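PDB 6THQ: branched-chain amino acid aminotransferase from Thermoproteus uzoniensis 768-20, which probably catalyses the pyridoxal-phosphate-dependent exchange of amino groups between leucine, isoleucine or valine and 2-oxoglutarate. Local coordinates for residues W149-T154 against T164-N169; V194-G199 against D217-G222. All coordinates share one frame; numbering follows the deposited sequence.

Contact 1: W149-T154 against T164-N169; sequences WRRVHT and TGIYLN. With PLP (pyridoxal-5'-phosphate), chain D; PY5 (2-[O-phosphonopyridoxyl]-amino-pentanoic acid), chain E.
One wall of the pyridoxal phosphate pocket of this class-IV aminotransferase is built where Arg150, Arg151 and Val152, in the loop after strand 142-146, close on Asn169 and Ile166, beside Tyr167, which binds the cofactor. Asn169 holds the two segments together because an asparagine amide can give and take at once. Its CG lies trans to the backbone N (chi1 -178°), which carries the amide out across the loop. There ND2 donates to the backbone O of Arg150 at 2.9 Å, nearly straight; the same nitrogen also bonds to the backbone O of Met156 of the second subunit, tying the pocket wall to the dimer interface. OD1 takes two donors that arrive from different directions. NH1 of Arg151, 3.0 Å from OD1, comes in the carbonyl plane on a lone pair, with guanidinium and amide only 6° from coplanar, while the backbone N of Val152, also 3.0 Å from OD1, approaches from above that plane. The buried carbonyl is thus gripped twice, and the amide is kept from turning. Arginine suits position 151 because its chain leaves the backbone pointing away, bends about its CB-CG bond (chi2 74°) and returns its head to the contact, where NE makes a salt bridge with Glu196. NH2 lies close to the cofactor methyl, 3.6 Å from C2A of PLP. Tyr167 turns its ring edge toward O3 of PLP and packs edge-to-face with Phe43. Apolar, beta-branched residues suit the buried place beside the amide, and Val152 sets one methyl against two groups: its CG2 lies 3.4 Å from OD1 of Asn169 and 3.6 Å from CG2 of Ile166.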
ATOM      1  N   TRP A 149      -3.266  10.602 -12.378  1.00 34.70           N
ATOM      2  CA  TRP A 149      -3.362  10.179 -10.977  1.00 33.38           C
ATOM      3  C   TRP A 149      -2.970  11.328 -10.072  1.00 33.69           C
ATOM      4  O   TRP A 149      -1.883  11.889 -10.242  1.00 35.44           O
ATOM      5  CB  TRP A 149      -2.421   8.975 -10.699  1.00 27.94           C
ATOM      6  CG  TRP A 149      -2.870   7.757 -11.365  1.00 33.18           C
ATOM      7  CD1 TRP A 149      -2.379   7.238 -12.583  1.00 31.86           C
ATOM      8  CD2 TRP A 149      -3.953   6.892 -10.961  1.00 28.65           C
ATOM      9  NE1 TRP A 149      -3.080   6.111 -12.896  1.00 31.78           N
ATOM     10  CE2 TRP A 149      -4.035   5.852 -11.934  1.00 32.54           C
ATOM     11  CE3 TRP A 149      -4.809   6.856  -9.861  1.00 26.23           C
ATOM     12  CZ2 TRP A 149      -4.991   4.796 -11.845  1.00 30.55           C
ATOM     13  CZ3 TRP A 149      -5.738   5.783  -9.743  1.00 28.17           C
ATOM     14  CH2 TRP A 149      -5.829   4.793 -10.747  1.00 30.27           C
ATOM     15  N   ARG A 150      -3.802  11.608  -9.082  1.00 32.77           N
ATOM     16  CA  ARG A 150      -3.499  12.599  -8.065  1.00 30.84           C
ATOM     17  C   ARG A 150      -2.690  11.991  -6.947  1.00 32.87           C
ATOM     18  O   ARG A 150      -2.806  10.786  -6.674  1.00 27.85           O
ATOM     19  CB  ARG A 150      -4.798  13.224  -7.508  1.00 31.55           C
ATOM     20  CG  ARG A 150      -5.623  14.078  -8.522  1.00 38.85           C
ATOM     21  CD  ARG A 150      -4.833  15.300  -9.089  0.50 37.34           C
ATOM     22  NE  ARG A 150      -5.572  16.186  -9.994  0.50 42.05           N
ATOM     23  CZ  ARG A 150      -5.524  16.164 -11.340  0.50 37.14           C
ATOM     24  NH1 ARG A 150      -4.793  15.281 -11.965  0.50 26.84           N
ATOM     25  NH2 ARG A 150      -6.215  17.060 -12.074  0.50 37.57           N
ATOM     26  N   ARG A 151      -1.808  12.798  -6.336  1.00 28.73           N
ATOM     27  CA  ARG A 151      -1.097  12.307  -5.193  1.00 29.72           C
ATOM     28  C   ARG A 151      -2.074  11.959  -4.066  1.00 31.41           C
ATOM     29  O   ARG A 151      -2.985  12.765  -3.770  1.00 31.70           O
ATOM     30  CB  ARG A 151      -0.170  13.412  -4.667  1.00 27.57           C
ATOM     31  CG  ARG A 151       0.783  12.892  -3.582  1.00 26.77           C
ATOM     32  CD  ARG A 151       1.855  12.033  -4.243  1.00 33.32           C
ATOM     33  NE  ARG A 151       2.968  11.868  -3.351  1.00 40.42           N
ATOM     34  CZ  ARG A 151       3.309  10.707  -2.786  1.00 44.92           C
ATOM     35  NH1 ARG A 151       2.629   9.618  -3.089  1.00 35.55           N
ATOM     36  NH2 ARG A 151       4.352  10.631  -1.952  1.00 42.56           N
ATOM     37  N   VAL A 152      -1.824  10.876  -3.336  1.00 31.86           N
ATOM     38  CA  VAL A 152      -2.768  10.516  -2.293  1.00 31.02           C
ATOM     39  C   VAL A 152      -2.795  11.568  -1.238  1.00 31.58           C
ATOM     40  O   VAL A 152      -1.747  12.148  -0.862  1.00 31.42           O
ATOM     41  CB  VAL A 152      -2.359   9.279  -1.429  1.00 38.21           C
ATOM     42  CG1 VAL A 152      -3.255   8.129  -1.560  1.00 40.47           C
ATOM     43  CG2 VAL A 152      -0.939   8.922  -1.462  1.00 39.20           C
ATOM     44  N   HIS A 153      -3.942  11.699  -0.592  1.00 31.88           N
ATOM     45  CA  HIS A 153      -4.184  12.834   0.295  1.00 31.22           C
ATOM     46  C   HIS A 153      -4.052  12.460   1.747  1.00 34.80           C
ATOM     47  O   HIS A 153      -4.412  11.351   2.174  1.00 34.04           O
ATOM     48  CB  HIS A 153      -5.606  13.329   0.052  1.00 29.86           C
ATOM     49  CG  HIS A 153      -5.897  14.660   0.667  1.00 32.88           C
ATOM     50  ND1 HIS A 153      -6.563  14.799   1.863  1.00 37.41           N
ATOM     51  CD2 HIS A 153      -5.604  15.916   0.247  1.00 27.45           C
ATOM     52  CE1 HIS A 153      -6.691  16.085   2.138  1.00 33.61           C
ATOM     53  NE2 HIS A 153      -6.134  16.781   1.161  1.00 30.54           N
ATOM     54  N   THR A 154      -3.610  13.443   2.519  1.00 36.79           N
ATOM     55  CA  THR A 154      -3.283  13.295   3.943  1.00 31.39           C
ATOM     56  C   THR A 154      -4.494  12.805   4.779  1.00 34.38           C
ATOM     57  O   THR A 154      -4.362  12.104   5.826  1.00 29.42           O
ATOM     58  CB  THR A 154      -2.712  14.626   4.514  1.00 32.09           C
ATOM     59  OG1 THR A 154      -2.409  14.450   5.884  1.00 31.11           O
ATOM     60  CG2 THR A 154      -3.733  15.853   4.370  1.00 24.73           C
ATOM     61  N   THR A 164       5.047   1.887   2.880  1.00 31.22           N
ATOM     62  CA  THR A 164       5.025   1.060   1.685  1.00 32.57           C
ATOM     63  C   THR A 164       3.720   1.114   0.903  1.00 32.61           C
ATOM     64  O   THR A 164       3.740   1.263  -0.302  1.00 33.99           O
ATOM     65  CB  THR A 164       5.275  -0.398   2.106  1.00 36.58           C
ATOM     66  OG1 THR A 164       4.302  -0.733   3.088  1.00 35.75           O
ATOM     67  CG2 THR A 164       6.721  -0.585   2.709  1.00 30.29           C
ATOM     68  N   GLY A 165       2.583   0.976   1.575  1.00 31.12           N
ATOM     69  CA  GLY A 165       1.326   0.855   0.845  1.00 33.96           C
ATOM     70  C   GLY A 165       1.019   2.122   0.048  1.00 36.95           C
ATOM     71  O   GLY A 165       0.401   2.012  -0.984  1.00 35.84           O
ATOM     72  N   ILE A 166       1.473   3.311   0.494  1.00 35.88           N
ATOM     73  CA  ILE A 166       1.308   4.560  -0.225  1.00 32.67           C
ATOM     74  C   ILE A 166       1.870   4.529  -1.631  1.00 31.91           C
ATOM     75  O   ILE A 166       1.329   5.132  -2.563  1.00 36.45           O
ATOM     76  CB  ILE A 166       1.947   5.696   0.606  1.00 42.12           C
ATOM     77  CG1 ILE A 166       1.160   5.819   1.902  1.00 44.12           C
ATOM     78  CG2 ILE A 166       1.804   7.013  -0.076  1.00 36.94           C
ATOM     79  CD1 ILE A 166       1.613   6.915   2.830  1.00 43.66           C
ATOM     80  N   TYR A 167       2.925   3.772  -1.832  1.00 36.61           N
ATOM     81  CA  TYR A 167       3.623   3.750  -3.132  1.00 33.25           C
ATOM     82  C   TYR A 167       2.924   3.120  -4.315  1.00 31.68           C
ATOM     83  O   TYR A 167       3.414   3.212  -5.464  1.00 37.96           O
ATOM     84  CB  TYR A 167       5.029   3.207  -2.958  1.00 34.78           C
ATOM     85  CG  TYR A 167       5.905   4.276  -2.413  1.00 33.26           C
ATOM     86  CD1 TYR A 167       5.790   4.652  -1.094  1.00 36.78           C
ATOM     87  CD2 TYR A 167       6.758   5.012  -3.245  1.00 38.40           C
ATOM     88  CE1 TYR A 167       6.513   5.721  -0.565  1.00 41.75           C
ATOM     89  CE2 TYR A 167       7.521   6.079  -2.750  1.00 41.94           C
ATOM     90  CZ  TYR A 167       7.394   6.421  -1.397  1.00 47.14           C
ATOM     91  OH  TYR A 167       8.081   7.451  -0.818  1.00 47.95           O
ATOM     92  N   LEU A 168       1.795   2.476  -4.079  1.00 31.91           N
ATOM     93  CA  LEU A 168       0.939   2.052  -5.196  1.00 31.73           C
ATOM     94  C   LEU A 168       0.535   3.301  -6.009  1.00 33.69           C
ATOM     95  O   LEU A 168       0.469   3.286  -7.246  1.00 37.97           O
ATOM     96  CB  LEU A 168      -0.297   1.303  -4.652  1.00 32.36           C
ATOM     97  CG  LEU A 168      -1.350   0.837  -5.652  1.00 34.08           C
ATOM     98  CD1 LEU A 168      -0.792  -0.060  -6.751  1.00 24.56           C
ATOM     99  CD2 LEU A 168      -2.464   0.119  -4.880  1.00 32.73           C
ATOM    100  N   ASN A 169       0.306   4.407  -5.286  1.00 35.38           N
ATOM    101  CA  ASN A 169       0.056   5.723  -5.885  1.00 35.31           C
ATOM    102  C   ASN A 169       1.256   6.147  -6.777  1.00 40.70           C
ATOM    103  O   ASN A 169       1.034   6.595  -7.911  1.00 39.15           O
ATOM    104  CB  ASN A 169      -0.169   6.720  -4.747  1.00 35.94           C
ATOM    105  CG  ASN A 169      -0.484   8.141  -5.201  1.00 35.88           C
ATOM    106  OD1 ASN A 169       0.147   9.094  -4.718  1.00 33.09           O
ATOM    107  ND2 ASN A 169      -1.530   8.317  -6.039  1.00 30.79           N
TER
HETATM  108  N1  PLP D 301       9.329  11.483  -2.717  0.50 36.74           N
HETATM  109  C2  PLP D 301       9.056  10.166  -2.602  0.50 34.88           C
HETATM  110  C2A PLP D 301       7.664   9.757  -2.951  0.50 37.05           C
HETATM  111  C3  PLP D 301      10.135   9.198  -2.226  0.50 39.34           C
HETATM  112  O3  PLP D 301       9.951   7.845  -2.114  0.50 39.87           O
HETATM  113  C4  PLP D 301      11.489   9.760  -1.940  0.50 38.62           C
HETATM  114  C4A PLP D 301      12.623   8.833  -1.521  0.50 41.33           C
HETATM  115  C5  PLP D 301      11.623  11.240  -2.091  0.50 38.14           C
HETATM  116  C6  PLP D 301      10.529  12.013  -2.477  0.50 34.56           C
HETATM  117  C5A PLP D 301      12.936  11.954  -1.858  0.50 38.04           C
HETATM  118  O4P PLP D 301      13.281  11.886  -0.493  0.50 37.42           O
HETATM  119  P   PLP D 301      14.839  11.804  -0.154  0.50 40.21           P
HETATM  120  O1P PLP D 301      15.256  10.603  -0.967  0.50 41.37           O
HETATM  121  O2P PLP D 301      15.425  13.084  -0.672  0.50 37.25           O
HETATM  122  O3P PLP D 301      14.820  11.659   1.347  0.50 38.65           O
HETATM  123  N1  PY5 E 302       9.066  11.954  -3.137  0.50 31.76           N
HETATM  124  C2  PY5 E 302       8.885  10.624  -3.351  0.50 34.14           C
HETATM  125  C2A PY5 E 302       7.527  10.128  -3.772  0.50 28.74           C
HETATM  126  C3  PY5 E 302      10.069   9.701  -3.259  0.50 34.76           C
HETATM  127  O3  PY5 E 302       9.971   8.354  -3.514  0.50 33.53           O
HETATM  128  C4  PY5 E 302      11.393  10.305  -2.877  0.50 35.57           C
HETATM  129  C4A PY5 E 302      12.661   9.463  -2.757  0.50 34.35           C
HETATM  130  C5  PY5 E 302      11.419  11.771  -2.636  0.50 33.38           C
HETATM  131  C6  PY5 E 302      10.241  12.499  -2.773  0.50 31.20           C
HETATM  132  C5A PY5 E 302      12.733  12.435  -2.236  0.50 33.03           C
HETATM  133  O4P PY5 E 302      13.187  11.851  -1.005  0.50 30.77           O
HETATM  134  P   PY5 E 302      14.716  11.876  -0.498  0.50 33.34           P
HETATM  135  O1P PY5 E 302      15.352  10.695  -1.183  0.50 33.94           O
HETATM  136  O2P PY5 E 302      15.283  13.145  -1.065  0.50 30.49           O
HETATM  137  O3P PY5 E 302      14.579  11.798   1.016  0.50 32.35           O
HETATM  138  N   PY5 E 302      12.183   8.141  -2.443  0.50 44.61           N
HETATM  139  CA  PY5 E 302      12.698   7.042  -3.222  0.50 43.48           C
HETATM  140  C   PY5 E 302      14.200   7.253  -3.121  0.50 35.36           C
HETATM  141  O   PY5 E 302      14.568   6.523  -2.205  0.50 32.41           O
HETATM  142  CB  PY5 E 302      11.964   6.805  -4.574  0.50 43.08           C
HETATM  143  CG  PY5 E 302      11.409   5.376  -4.657  0.50 42.03           C
HETATM  144  CD  PY5 E 302      12.485   4.507  -5.312  0.50 42.89           C
HETATM  145  OXT PY5 E 302      14.964   8.054  -3.755  0.50 28.27           O

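Contact 2: V194-G199 against D217-G222; sequences VVEGSG and DGILEG. With PY5 (2-[O-phosphonopyridoxyl]-amino-pentanoic acid), chain E; PLP (pyridoxal-5'-phosphate), chain D.
Val195 and Glu196 both point across to the loop, Val195 to Asp217 and Ile219, Glu196 to Ile219 and Leu220, although neighbours on a regular strand would point to opposite sides. The cause is a classic beta bulge in strand 193-197, where both residues face Met187. Glu196 swings out with chi1 at -138°, well away from a staggered torsion, and then runs extended, so that its carboxylate comes to the N1 end of the cofactor ring. OE1 accepts the backbone N of Leu220 at 2.9 Å, on the syn side and 30° out of the carboxylate plane; OE2 is a weak second acceptor of the same N-H, and its stronger partner is Arg151. OE1 also stands 3.0 Å from N1 of PLP, so a long acidic side chain suits this place. Leu220 keeps CG trans to its backbone N, which lays CD2 over the face of the ring, 3.5 Å from C4 of PLP. Ile219 sets CG2 beside its own backbone N, where that methyl meets CB of Val195 at 3.5 Å; compact beta-branched residues suit this close approach of strand and loop. Val195 offers CG1 to CB of Asp217 at 3.7 Å. Beyond, a water donates both to Val194 O, 2.7 Å away, and to OD2 of Asp217, which also bonds Ser243. Gly218 adopts a positive phi, a backbone shape that suits glycine. The loop ends at Gly222, the N-cap of helix 223-234, whose Ile223 N and Thr224 OG1 bind the ligand: the helix N-terminus as phosphate cup, beside a glutamate at the pyridine nitrogen, is the cofactor site of the fold-type IV aminotransferases.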
ATOM      1  N   VAL A 194       0.982  21.419  -8.054  1.00 36.25           N
ATOM      2  CA  VAL A 194       2.111  20.571  -8.383  1.00 32.72           C
ATOM      3  C   VAL A 194       2.804  20.158  -7.091  1.00 36.28           C
ATOM      4  O   VAL A 194       3.233  21.016  -6.352  1.00 35.12           O
ATOM      5  CB  VAL A 194       3.104  21.325  -9.253  1.00 28.37           C
ATOM      6  CG1 VAL A 194       4.358  20.545  -9.392  1.00 28.63           C
ATOM      7  CG2 VAL A 194       2.529  21.493 -10.617  1.00 30.28           C
ATOM      8  N   VAL A 195       2.919  18.865  -6.793  1.00 33.87           N
ATOM      9  CA  VAL A 195       3.594  18.525  -5.544  1.00 32.83           C
ATOM     10  C   VAL A 195       4.861  17.648  -5.616  1.00 38.21           C
ATOM     11  O   VAL A 195       5.780  17.833  -4.812  1.00 37.96           O
ATOM     12  CB  VAL A 195       2.632  17.964  -4.466  1.00 31.73           C
ATOM     13  CG1 VAL A 195       1.643  19.065  -3.989  1.00 28.57           C
ATOM     14  CG2 VAL A 195       1.951  16.651  -4.934  1.00 29.71           C
ATOM     15  N   GLU A 196       4.947  16.699  -6.542  1.00 36.11           N
ATOM     16  CA  GLU A 196       5.960  15.649  -6.386  1.00 33.19           C
ATOM     17  C   GLU A 196       6.083  14.855  -7.674  1.00 35.08           C
ATOM     18  O   GLU A 196       5.135  14.753  -8.438  1.00 39.12           O
ATOM     19  CB  GLU A 196       5.546  14.709  -5.269  1.00 31.63           C
ATOM     20  CG  GLU A 196       6.701  14.322  -4.379  1.00 41.63           C
ATOM     21  CD  GLU A 196       6.295  13.792  -3.002  1.00 50.34           C
ATOM     22  OE1 GLU A 196       7.206  13.508  -2.232  1.00 56.06           O
ATOM     23  OE2 GLU A 196       5.095  13.621  -2.665  1.00 57.09           O
ATOM     24  N   GLY A 197       7.262  14.308  -7.944  1.00 33.60           N
ATOM     25  CA  GLY A 197       7.404  13.300  -8.956  1.00 31.76           C
ATOM     26  C   GLY A 197       6.986  12.002  -8.301  1.00 38.04           C
ATOM     27  O   GLY A 197       6.750  11.964  -7.090  1.00 38.57           O
ATOM     28  N   SER A 198       6.937  10.928  -9.075  1.00 37.97           N
ATOM     29  CA  SER A 198       6.681   9.607  -8.479  1.00 43.85           C
ATOM     30  C   SER A 198       7.694   9.236  -7.415  1.00 36.06           C
ATOM     31  O   SER A 198       7.329   8.613  -6.408  1.00 49.11           O
ATOM     32  CB  SER A 198       6.593   8.515  -9.548  1.00 40.38           C
ATOM     33  OG  SER A 198       7.866   8.264 -10.124  1.00 42.64           O
ATOM     34  N   GLY A 199       8.946   9.631  -7.584  1.00 33.94           N
ATOM     35  CA  GLY A 199       9.939   9.402  -6.511  1.00 37.37           C
ATOM     36  C   GLY A 199      10.917  10.531  -6.265  1.00 40.80           C
ATOM     37  O   GLY A 199      12.077  10.268  -6.042  1.00 46.09           O
ATOM     38  N   ASP A 217       1.479  20.673   1.588  1.00 36.00           N
ATOM     39  CA  ASP A 217       0.835  20.313   0.359  1.00 34.53           C
ATOM     40  C   ASP A 217       0.671  18.822   0.143  1.00 31.83           C
ATOM     41  O   ASP A 217       0.001  18.405  -0.768  1.00 31.86           O
ATOM     42  CB  ASP A 217       1.553  20.980  -0.826  1.00 35.63           C
ATOM     43  CG  ASP A 217       0.992  22.380  -1.122  1.00 42.72           C
ATOM     44  OD1 ASP A 217       0.054  22.849  -0.412  1.00 44.10           O
ATOM     45  OD2 ASP A 217       1.484  23.011  -2.075  1.00 45.51           O
ATOM     46  N   GLY A 218       1.283  18.043   0.999  1.00 32.92           N
ATOM     47  CA  GLY A 218       1.120  16.608   1.042  1.00 33.65           C
ATOM     48  C   GLY A 218       2.205  15.896   0.271  1.00 35.29           C
ATOM     49  O   GLY A 218       1.947  15.270  -0.762  1.00 35.57           O
ATOM     50  N   ILE A 219       3.434  16.084   0.720  1.00 33.76           N
ATOM     51  CA  ILE A 219       4.581  15.528   0.015  1.00 34.20           C
ATOM     52  C   ILE A 219       5.444  14.811   1.045  1.00 36.18           C
ATOM     53  O   ILE A 219       5.264  14.998   2.272  1.00 32.09           O
ATOM     54  CB  ILE A 219       5.451  16.602  -0.622  1.00 35.12           C
ATOM     55  CG1 ILE A 219       6.021  17.534   0.437  1.00 34.01           C
ATOM     56  CG2 ILE A 219       4.684  17.325  -1.700  1.00 32.91           C
ATOM     57  CD1 ILE A 219       6.887  18.633  -0.189  1.00 37.53           C
ATOM     58  N   LEU A 220       6.352  13.969   0.544  1.00 35.64           N
ATOM     59  CA  LEU A 220       7.382  13.352   1.373  1.00 37.75           C
ATOM     60  C   LEU A 220       8.425  14.456   1.768  1.00 35.08           C
ATOM     61  O   LEU A 220       8.836  15.320   0.939  1.00 36.10           O
ATOM     62  CB  LEU A 220       8.062  12.193   0.621  1.00 39.88           C
ATOM     63  CG  LEU A 220       8.961  11.509   1.660  1.00 50.99           C
ATOM     64  CD1 LEU A 220       8.130  10.526   2.417  1.00 47.51           C
ATOM     65  CD2 LEU A 220      10.156  10.768   1.110  1.00 46.32           C
ATOM     66  N   GLU A 221       8.774  14.494   3.044  1.00 33.55           N
ATOM     67  CA  GLU A 221       9.751  15.454   3.552  1.00 40.12           C
ATOM     68  C   GLU A 221      11.169  14.930   3.168  1.00 40.10           C
ATOM     69  O   GLU A 221      11.828  14.286   3.981  1.00 35.01           O
ATOM     70  CB  GLU A 221       9.592  15.566   5.058  1.00 39.85           C
ATOM     71  CG  GLU A 221      10.522  16.594   5.619  1.00 49.83           C
ATOM     72  CD  GLU A 221      10.334  16.925   7.114  1.00 51.34           C
ATOM     73  OE1 GLU A 221       9.652  16.162   7.860  1.00 49.55           O
ATOM     74  OE2 GLU A 221      10.976  17.961   7.500  1.00 50.99           O
ATOM     75  N   GLY A 222      11.580  15.161   1.910  1.00 34.69           N
ATOM     76  CA  GLY A 222      12.771  14.555   1.349  1.00 41.70           C
ATOM     77  C   GLY A 222      14.046  15.101   2.017  1.00 45.90           C
ATOM     78  O   GLY A 222      14.131  16.313   2.370  1.00 39.46           O
TER
HETATM   79  N1  PY5 E 302       9.066  11.954  -3.137  0.50 31.76           N
HETATM   80  C2  PY5 E 302       8.885  10.624  -3.351  0.50 34.14           C
HETATM   81  C2A PY5 E 302       7.527  10.128  -3.772  0.50 28.74           C
HETATM   82  C3  PY5 E 302      10.069   9.701  -3.259  0.50 34.76           C
HETATM   83  O3  PY5 E 302       9.971   8.354  -3.514  0.50 33.53           O
HETATM   84  C4  PY5 E 302      11.393  10.305  -2.877  0.50 35.57           C
HETATM   85  C4A PY5 E 302      12.661   9.463  -2.757  0.50 34.35           C
HETATM   86  C5  PY5 E 302      11.419  11.771  -2.636  0.50 33.38           C
HETATM   87  C6  PY5 E 302      10.241  12.499  -2.773  0.50 31.20           C
HETATM   88  C5A PY5 E 302      12.733  12.435  -2.236  0.50 33.03           C
HETATM   89  O4P PY5 E 302      13.187  11.851  -1.005  0.50 30.77           O
HETATM   90  P   PY5 E 302      14.716  11.876  -0.498  0.50 33.34           P
HETATM   91  O1P PY5 E 302      15.352  10.695  -1.183  0.50 33.94           O
HETATM   92  O2P PY5 E 302      15.283  13.145  -1.065  0.50 30.49           O
HETATM   93  O3P PY5 E 302      14.579  11.798   1.016  0.50 32.35           O
HETATM   94  N   PY5 E 302      12.183   8.141  -2.443  0.50 44.61           N
HETATM   95  CA  PY5 E 302      12.698   7.042  -3.222  0.50 43.48           C
HETATM   96  C   PY5 E 302      14.200   7.253  -3.121  0.50 35.36           C
HETATM   97  O   PY5 E 302      14.568   6.523  -2.205  0.50 32.41           O
HETATM   98  CB  PY5 E 302      11.964   6.805  -4.574  0.50 43.08           C
HETATM   99  CG  PY5 E 302      11.409   5.376  -4.657  0.50 42.03           C
HETATM  100  CD  PY5 E 302      12.485   4.507  -5.312  0.50 42.89           C
HETATM  101  OXT PY5 E 302      14.964   8.054  -3.755  0.50 28.27           O
HETATM  102  N1  PLP D 301       9.329  11.483  -2.717  0.50 36.74           N
HETATM  103  C2  PLP D 301       9.056  10.166  -2.602  0.50 34.88           C
HETATM  104  C2A PLP D 301       7.664   9.757  -2.951  0.50 37.05           C
HETATM  105  C3  PLP D 301      10.135   9.198  -2.226  0.50 39.34           C
HETATM  106  O3  PLP D 301       9.951   7.845  -2.114  0.50 39.87           O
HETATM  107  C4  PLP D 301      11.489   9.760  -1.940  0.50 38.62           C
HETATM  108  C4A PLP D 301      12.623   8.833  -1.521  0.50 41.33           C
HETATM  109  C5  PLP D 301      11.623  11.240  -2.091  0.50 38.14           C
HETATM  110  C6  PLP D 301      10.529  12.013  -2.477  0.50 34.56           C
HETATM  111  C5A PLP D 301      12.936  11.954  -1.858  0.50 38.04           C
HETATM  112  O4P PLP D 301      13.281  11.886  -0.493  0.50 37.42           O
HETATM  113  P   PLP D 301      14.839  11.804  -0.154  0.50 40.21           P
HETATM  114  O1P PLP D 301      15.256  10.603  -0.967  0.50 41.37           O
HETATM  115  O2P PLP D 301      15.425  13.084  -0.672  0.50 37.25           O
HETATM  116  O3P PLP D 301      14.820  11.659   1.347  0.50 38.65           O
HETATM  117  O   HOH W   1       2.560  22.951  -4.618  1.00 30.90           O

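The two contacts follow one another along the chain, contact 1 closing before contact 2 opens, and their centres lie 10 Å apart on the same side of the chain's centre. They meet directly: NE of Arg151 makes a salt bridge with OE2 of Glu196 at 2.8 Å, and the aliphatic part of that arginine packs on Val195 and Gly218. Strand 142-146, which precedes contact 1, and strand 193-197, which contributes to contact 2, belong to one mixed sheet, in which both pair with strand 184-188. Contact 1 runs into helix 167-179 and contact 2 ends at the N-cap of helix 223-234, so residues distant in sequence form one pocket, where PLP and PY5 occupy overlapping positions.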